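Local coordinates for ABC transporter, periplasmic substrate-binding protein (Vibrio cholerae O1 biovar eltor, PDB 1TWY) that probably captures phosphate in the periplasm and hands it to an ABC-type membrane transporter for uptake into the cell, at residues I30-S35 and V58-V63; V63-G68 and A80-Y85. All blocks are in the same frame, centred on the assembly; numbering follows the deposited sequence.

In the fold
From the N terminus, strand 29-34 runs into helix 36-52, and strand 57-62 returns parallel to it; interaction 1 (30-35 with 58-63) closes this beta-alpha-beta unit. The chain goes straight on through Val-63, which both contacts share, into helix 65-73 and then strand 79-82, where interaction 2 (63-68 with 80-85) closes a second, shorter loop. The two loops follow in series, neither enclosing nor crossing the other. Strand 29-34 lies between 57-62 and 79-82 in the sheet, and Ser-35 N sits 2.9 Å from Met-81 O, a probable hydrogen bond. The centres of the two contacts are about 10 Å apart, and both reach the same phosphate ion.

Interaction 1. Residues I30-S35 and V58-V63; sequences ITISGS and VAVQGV. With PO4 (phosphate ion), chain I.
Strands 30-34 and 58-62 pair in parallel in the sheet of one lobe of this periplasmic binding protein, as the two outer elements of a right-handed beta-alpha-beta crossover through helix 36-52. Their axes come within 4.7 Å at 16°. The ladder alternates in the parallel manner: Ile-30 O accepts from Ala-59 N, Ala-59 O from Ile-32 N, Ile-32 O from Gln-61 N and Gln-61 O from Gly-34 N. Gly-34 O then takes Val-63 N at 2.8 Å, a more bent bond with the donor tilted from the carbonyl plane as the second strand ends. At the backbone angles of Gly-34 a CB would clash with Ser-33 O, which calls for glycine; CG2 of Val-63 lies 3.9 Å from Gly-34 CA.

One face carries the polar contact. The Gln-61 chain is extended beyond CG and crosses Thr-31 at a slant, its amide carbon CD meeting the methyl CG2 of Thr-31 at 3.4 Å. Its NE2 reaches Ser-33 OG at 2.7 Å, but the hydrogen bond is weak, bent to 118° at the hydrogen. On the other face CG1 of Ile-32 is anti to the backbone N (chi1 177°), which leaves CG2 against strand 58-62. That methyl touches Val-58 CG1 and Val-60 CG2, each at 3.9 Å.

Just past the strand, Ser-35 OG accepts the N-H of Val-38 as N-cap of helix 36-52 and donates to phosphate O1 at 2.6 Å, consistent with the ligand site of phosphate-binding receptors. The apolar face, with Ile-32 and Val-60, packs against helix 36-52 at Met-42, while Ile-30 and Val-58 meet Phe-255 of helix 250-260. Leu-71 of helix 65-73 covers Ser-33 and Gln-61 on the other face, and strand 79-82 lines the far edge of strand 29-34.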
# COMPACT_ATOMS: atom_id res chain seq x y z
N ILE A 30 19.39 -4.03 -15.91
CA ILE A 30 18.55 -2.91 -15.55
C ILE A 30 18.34 -3.14 -14.07
O ILE A 30 18.08 -4.22 -13.66
CB ILE A 30 17.16 -2.95 -16.27
CG1 ILE A 30 17.30 -2.61 -17.75
CG2 ILE A 30 16.21 -1.96 -15.73
CD1 ILE A 30 16.08 -2.99 -18.59
N THR A 31 18.41 -2.09 -13.28
CA THR A 31 18.25 -2.23 -11.82
C THR A 31 17.03 -1.40 -11.49
O THR A 31 17.00 -0.21 -11.80
CB THR A 31 19.43 -1.65 -11.13
OG1 THR A 31 20.62 -2.32 -11.57
CG2 THR A 31 19.36 -1.83 -9.58
N ILE A 32 16.00 -2.01 -10.91
CA ILE A 32 14.86 -1.25 -10.48
C ILE A 32 14.80 -1.42 -8.94
O ILE A 32 14.71 -2.54 -8.46
CB ILE A 32 13.54 -1.73 -11.24
CG1 ILE A 32 12.33 -1.00 -10.73
CG2 ILE A 32 13.31 -3.22 -11.13
CD1 ILE A 32 11.08 -1.05 -11.70
N SER A 33 14.77 -0.31 -8.23
CA SER A 33 14.94 -0.29 -6.78
C SER A 33 13.85 0.43 -6.13
O SER A 33 13.41 1.47 -6.59
CB SER A 33 16.28 0.39 -6.49
OG SER A 33 17.26 -0.28 -7.30
N GLY A 34 13.50 -0.04 -4.92
CA GLY A 34 12.65 0.72 -4.02
C GLY A 34 11.67 -0.15 -3.25
O GLY A 34 12.02 -1.19 -2.71
N SER A 35 10.47 0.31 -3.27
CA SER A 35 9.36 -0.28 -2.60
C SER A 35 9.26 -1.77 -2.61
O SER A 35 9.25 -2.41 -3.65
CB SER A 35 8.04 0.34 -3.09
OG SER A 35 6.90 -0.37 -2.64
N VAL A 58 16.87 -8.10 -15.18
CA VAL A 58 16.24 -7.05 -14.41
C VAL A 58 16.41 -7.40 -12.93
O VAL A 58 15.81 -8.33 -12.40
CB VAL A 58 14.74 -6.81 -14.81
CG1 VAL A 58 14.09 -5.69 -14.01
CG2 VAL A 58 14.60 -6.41 -16.23
N ALA A 59 17.21 -6.63 -12.27
CA ALA A 59 17.45 -6.77 -10.84
C ALA A 59 16.40 -5.97 -10.05
O ALA A 59 16.44 -4.73 -10.09
CB ALA A 59 18.82 -6.27 -10.52
N VAL A 60 15.55 -6.65 -9.29
CA VAL A 60 14.50 -6.00 -8.56
C VAL A 60 15.02 -5.92 -7.15
O VAL A 60 15.21 -6.94 -6.51
CB VAL A 60 13.14 -6.78 -8.64
CG1 VAL A 60 12.02 -6.05 -7.85
CG2 VAL A 60 12.74 -6.96 -10.06
N GLN A 61 15.13 -4.73 -6.62
CA GLN A 61 15.75 -4.52 -5.34
C GLN A 61 14.77 -3.94 -4.38
O GLN A 61 14.49 -2.76 -4.42
CB GLN A 61 16.93 -3.54 -5.46
CG GLN A 61 18.02 -3.99 -6.36
CD GLN A 61 19.27 -3.06 -6.40
OE1 GLN A 61 20.39 -3.58 -6.67
NE2 GLN A 61 19.14 -1.81 -6.05
N GLY A 62 14.32 -4.75 -3.44
CA GLY A 62 13.32 -4.28 -2.52
C GLY A 62 14.01 -3.73 -1.30
O GLY A 62 14.47 -4.49 -0.37
N VAL A 63 14.13 -2.39 -1.27
CA VAL A 63 14.82 -1.64 -0.18
C VAL A 63 13.99 -0.55 0.43
O VAL A 63 14.55 0.27 1.23
CB VAL A 63 16.11 -1.02 -0.69
CG1 VAL A 63 17.12 -2.13 -0.92
CG2 VAL A 63 15.90 -0.21 -1.98
P PO4 I . 7.67 0.20 0.93
O1 PO4 I . 6.56 -0.23 -0.05
O2 PO4 I . 7.00 0.25 2.42
O3 PO4 I . 8.87 -0.81 0.96
O4 PO4 I . 8.21 1.60 0.75

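Interaction 2. Residues V63-G68 and A80-Y85; sequences VGSTAG and AMTSRY. With PO4 (phosphate ion), chain I.
Ser-65, in the first turn of helix 65-73, points its side chain at the end of strand 79-82; the strand-turn-helix geometry, with a backbone amide on the anion, is consistent with a periplasmic binding protein's ligand site. Its OG stands beside its own backbone N, anti to the carbonyl carbon (chi1 -69°), which lets both groups donate to the same phosphate oxygen, O4, OG at 2.7 Å. The hydroxyl also accepts a hydrogen bond from Ser-83 N at 3.0 Å, nearly straight (166°), tying helix start to strand end. Ser-83 OG grips phosphate O1 at 2.7 Å, so the two serines hold different oxygens of one anion, which Ser-35, Thr-36 and Ser-37 also bond. CB of Thr-82 packs on Ser-65 CB, while Thr-82 OG1 turns back to bond Arg-84 O.

Arg-84 extends from CG to NE and brings its guanidinium edge-on to Thr-66, whose OG1 lies near the plane and accepts from NH2 at 3.0 Å. NH1 is engaged by Glu-90 in a salt bridge and by Tyr-85 O, which should help fix the group's rotation. At the same edge one water accepts from NE at 2.8 Å and bonds Thr-66 OG1 at 3.0 Å.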
# COMPACT_ATOMS: atom_id res chain seq x y z
N VAL A 63 14.13 -2.39 -1.27
CA VAL A 63 14.82 -1.64 -0.18
C VAL A 63 13.99 -0.55 0.43
O VAL A 63 14.55 0.27 1.23
CB VAL A 63 16.11 -1.02 -0.69
CG1 VAL A 63 17.12 -2.13 -0.92
CG2 VAL A 63 15.90 -0.21 -1.98
N GLY A 64 12.72 -0.44 0.04
CA GLY A 64 11.84 0.58 0.52
C GLY A 64 11.83 1.81 -0.39
O GLY A 64 12.83 2.03 -1.07
N SER A 65 10.71 2.56 -0.39
CA SER A 65 10.43 3.64 -1.38
C SER A 65 11.54 4.71 -1.28
O SER A 65 12.10 5.13 -2.21
CB SER A 65 9.11 4.24 -1.09
OG SER A 65 8.02 3.32 -1.38
N THR A 66 11.89 5.07 -0.07
CA THR A 66 12.86 6.12 0.14
C THR A 66 14.30 5.79 -0.35
O THR A 66 14.86 6.62 -1.05
CB THR A 66 12.81 6.46 1.66
OG1 THR A 66 11.54 6.97 2.06
CG2 THR A 66 13.86 7.55 2.07
N ALA A 67 14.82 4.58 -0.08
CA ALA A 67 16.13 4.15 -0.55
C ALA A 67 16.09 4.06 -2.06
O ALA A 67 17.03 4.36 -2.73
CB ALA A 67 16.52 2.85 0.10
N GLY A 68 14.95 3.58 -2.61
CA GLY A 68 14.83 3.52 -4.04
C GLY A 68 15.01 4.87 -4.72
O GLY A 68 15.74 4.87 -5.71
N ALA A 80 13.19 3.68 -10.20
CA ALA A 80 12.80 3.46 -8.82
C ALA A 80 11.30 3.06 -8.81
O ALA A 80 10.51 3.38 -9.69
CB ALA A 80 13.06 4.62 -7.97
N MSE A 81 10.89 2.42 -7.71
CA MSE A 81 9.52 2.12 -7.54
C MSE A 81 9.14 2.59 -6.09
O MSE A 81 9.94 2.45 -5.17
CB MSE A 81 9.24 0.62 -7.79
CG MSE A 81 9.94 -0.26 -6.96
SE MSE A 81 9.88 -2.16 -7.77
CE MSE A 81 11.41 -2.47 -6.64
N THR A 82 7.99 3.21 -5.96
CA THR A 82 7.51 3.68 -4.66
C THR A 82 6.09 3.21 -4.47
O THR A 82 5.38 2.96 -5.38
CB THR A 82 7.54 5.21 -4.46
OG1 THR A 82 6.54 5.88 -5.28
CG2 THR A 82 8.90 5.80 -4.78
N SER A 83 5.67 3.13 -3.20
CA SER A 83 4.30 2.93 -2.83
C SER A 83 3.61 4.13 -2.19
O SER A 83 2.64 4.01 -1.40
CB SER A 83 4.26 1.69 -1.96
OG SER A 83 5.12 1.95 -0.81
N ARG A 84 4.08 5.31 -2.51
CA ARG A 84 3.59 6.59 -2.02
C ARG A 84 3.96 7.65 -2.99
O ARG A 84 4.86 7.46 -3.81
CB ARG A 84 4.19 6.97 -0.69
CG ARG A 84 5.69 7.05 -0.73
CD ARG A 84 6.26 7.57 0.57
NE ARG A 84 7.72 7.61 0.63
CZ ARG A 84 8.47 8.60 0.13
NH1 ARG A 84 7.91 9.55 -0.59
NH2 ARG A 84 9.80 8.58 0.26
N TYR A 85 3.21 8.75 -3.00
CA TYR A 85 3.60 9.90 -3.78
C TYR A 85 4.89 10.51 -3.19
O TYR A 85 5.25 10.29 -2.02
CB TYR A 85 2.45 10.92 -3.83
CG TYR A 85 1.24 10.40 -4.55
CD1 TYR A 85 1.23 10.30 -5.91
CD2 TYR A 85 0.01 10.09 -3.87
CE1 TYR A 85 0.15 9.85 -6.55
CE2 TYR A 85 -1.07 9.62 -4.59
CZ TYR A 85 -0.95 9.47 -5.94
OH TYR A 85 -2.00 9.01 -6.75
P PO4 I . 7.67 0.20 0.93
O1 PO4 I . 6.56 -0.23 -0.05
O2 PO4 I . 7.00 0.25 2.42
O3 PO4 I . 8.87 -0.81 0.96
O4 PO4 I . 8.21 1.60 0.75
O HOH W 1 8.85 5.80 2.50